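Local coordinates for protein putative hydroxymethylglutaryl-CoA synthase (Streptococcus mutans, PDB 3SQZ) that probably acts as a hydroxymethylglutaryl-CoA synthase, a thiolase-fold acyltransferase that binds coenzyme A, at residues A[357-360]-A[361-364]. Numbering follows the deposited sequence.
Sequences GFKE and QLQT
Phe358 and Leu362 meet four residues apart on a single short turn of chain. Leu362 CD1 lies 3.9 Å from Phe358 CD1 and also touches CE1 of that ring. The two side chains slant across each other. Leu362 CG, the branch point, rests 3.5 Å from Phe358 O, and CD1 also packs on Lys359 CA. Phe358 CG sits between its own backbone N and carbonyl carbon (chi1 73°), which holds the ring beside the Lys359 chain. Lys359 CG covers one ring face, offset toward the rim.

Backbone bonds between residues three apart hold this turn. Gln361 N donates to Phe358 O at 3.0 Å, and Leu362 N donates to Lys359 O at 3.1 Å. Glu360 N gives a third bond of the same spacing to Gly357 O, at 2.9 Å. This is the pattern of a 3-10 turn. It follows strand 346-354, a core strand of the thiolase fold, and precedes helix 366-371.

At the surface, one water joins two side chains. The water lies 2.8 Å from Glu360 OE1 and 3.0 Å from Gln361 OE1 and bridges the two, though more acceptors lie within its reach than it has protons. The Glu360 chain is extended beyond CG, whereas the Gln361 chain bends at chi2 (-47°). That bend folds its amide back beside the Glu360 carbonyl. Gln361 also touches Arg201 and Ile202. Leu362 packs on Leu324 and Glu325 of helix 315-326, and the next backbone N, of Gln363, is hydrogen-bonded to Glu325 OE2.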
loop_
_atom_site.group_PDB
_atom_site.type_symbol
_atom_site.label_atom_id
_atom_site.label_comp_id
_atom_site.label_asym_id
_atom_site.label_seq_id
_atom_site.Cartn_x
_atom_site.Cartn_y
_atom_site.Cartn_z
ATOM N N GLY A 357 11.002 -11.418 -18.011
ATOM C CA GLY A 357 11.052 -10.025 -18.404
ATOM C C GLY A 357 10.496 -9.044 -17.386
ATOM O O GLY A 357 10.482 -7.844 -17.640
ATOM N N PHE A 358 10.051 -9.526 -16.227
ATOM C CA PHE A 358 9.446 -8.640 -15.234
ATOM C C PHE A 358 10.322 -7.447 -14.868
ATOM O O PHE A 358 9.809 -6.364 -14.581
ATOM C CB PHE A 358 9.003 -9.416 -13.978
ATOM C CG PHE A 358 10.137 -9.881 -13.079
ATOM C CD1 PHE A 358 10.536 -9.105 -11.999
ATOM C CD2 PHE A 358 10.775 -11.103 -13.295
ATOM C CE1 PHE A 358 11.553 -9.525 -11.150
ATOM C CE2 PHE A 358 11.794 -11.527 -12.451
ATOM C CZ PHE A 358 12.187 -10.735 -11.383
ATOM N N LYS A 359 11.637 -7.637 -14.869
ATOM C CA LYS A 359 12.538 -6.563 -14.472
ATOM C C LYS A 359 12.424 -5.354 -15.394
ATOM O O LYS A 359 12.693 -4.230 -14.975
ATOM C CB LYS A 359 13.987 -7.061 -14.402
ATOM C CG LYS A 359 14.258 -8.014 -13.250
ATOM C CD LYS A 359 15.601 -8.701 -13.403
ATOM C CE LYS A 359 15.954 -9.471 -12.159
ATOM N NZ LYS A 359 17.101 -10.392 -12.387
ATOM N N GLU A 360 12.014 -5.587 -16.641
ATOM C CA GLU A 360 11.843 -4.512 -17.621
ATOM C C GLU A 360 10.753 -3.526 -17.223
ATOM O O GLU A 360 10.699 -2.417 -17.753
ATOM C CB GLU A 360 11.507 -5.091 -19.004
ATOM C CG GLU A 360 12.551 -6.038 -19.571
ATOM C CD GLU A 360 12.081 -6.761 -20.830
ATOM O OE1 GLU A 360 10.889 -6.650 -21.190
ATOM O OE2 GLU A 360 12.911 -7.447 -21.463
ATOM N N GLN A 361 9.864 -3.944 -16.327
ATOM C CA GLN A 361 8.756 -3.091 -15.911
ATOM C C GLN A 361 9.057 -2.345 -14.621
ATOM O O GLN A 361 8.231 -1.568 -14.155
ATOM C CB GLN A 361 7.474 -3.915 -15.742
ATOM C CG GLN A 361 7.019 -4.653 -16.988
ATOM C CD GLN A 361 7.033 -3.785 -18.234
ATOM O OE1 GLN A 361 7.524 -4.210 -19.280
ATOM N NE2 GLN A 361 6.508 -2.569 -18.131
ATOM N N LEU A 362 10.237 -2.574 -14.049
ATOM C CA LEU A 362 10.570 -2.037 -12.729
ATOM C C LEU A 362 11.443 -0.796 -12.837
ATOM O O LEU A 362 11.855 -0.397 -13.927
ATOM C CB LEU A 362 11.290 -3.102 -11.892
ATOM C CG LEU A 362 10.596 -4.455 -11.728
ATOM C CD1 LEU A 362 11.464 -5.423 -10.929
ATOM C CD2 LEU A 362 9.229 -4.274 -11.086
ATOM N N GLN A 363 11.717 -0.181 -11.692
ATOM C CA GLN A 363 12.653 0.938 -11.614
ATOM C C GLN A 363 13.828 0.557 -10.739
ATOM O O GLN A 363 13.680 -0.240 -9.811
ATOM C CB GLN A 363 11.962 2.192 -11.071
ATOM C CG GLN A 363 10.868 2.724 -11.988
ATOM C CD GLN A 363 10.174 3.957 -11.442
ATOM O OE1 GLN A 363 10.565 4.496 -10.414
ATOM N NE2 GLN A 363 9.127 4.401 -12.129
ATOM N N THR A 364 14.991 1.125 -11.035
ATOM C CA THR A 364 16.206 0.824 -10.286
ATOM C C THR A 364 16.621 1.921 -9.317
ATOM O O THR A 364 17.464 1.686 -8.456
ATOM C CB THR A 364 17.395 0.553 -11.219
ATOM O OG1 THR A 364 17.543 1.662 -12.114
ATOM C CG2 THR A 364 17.183 -0.734 -11.998
HETATM O O HOH W 1 8.397 -7.041 -19.929
#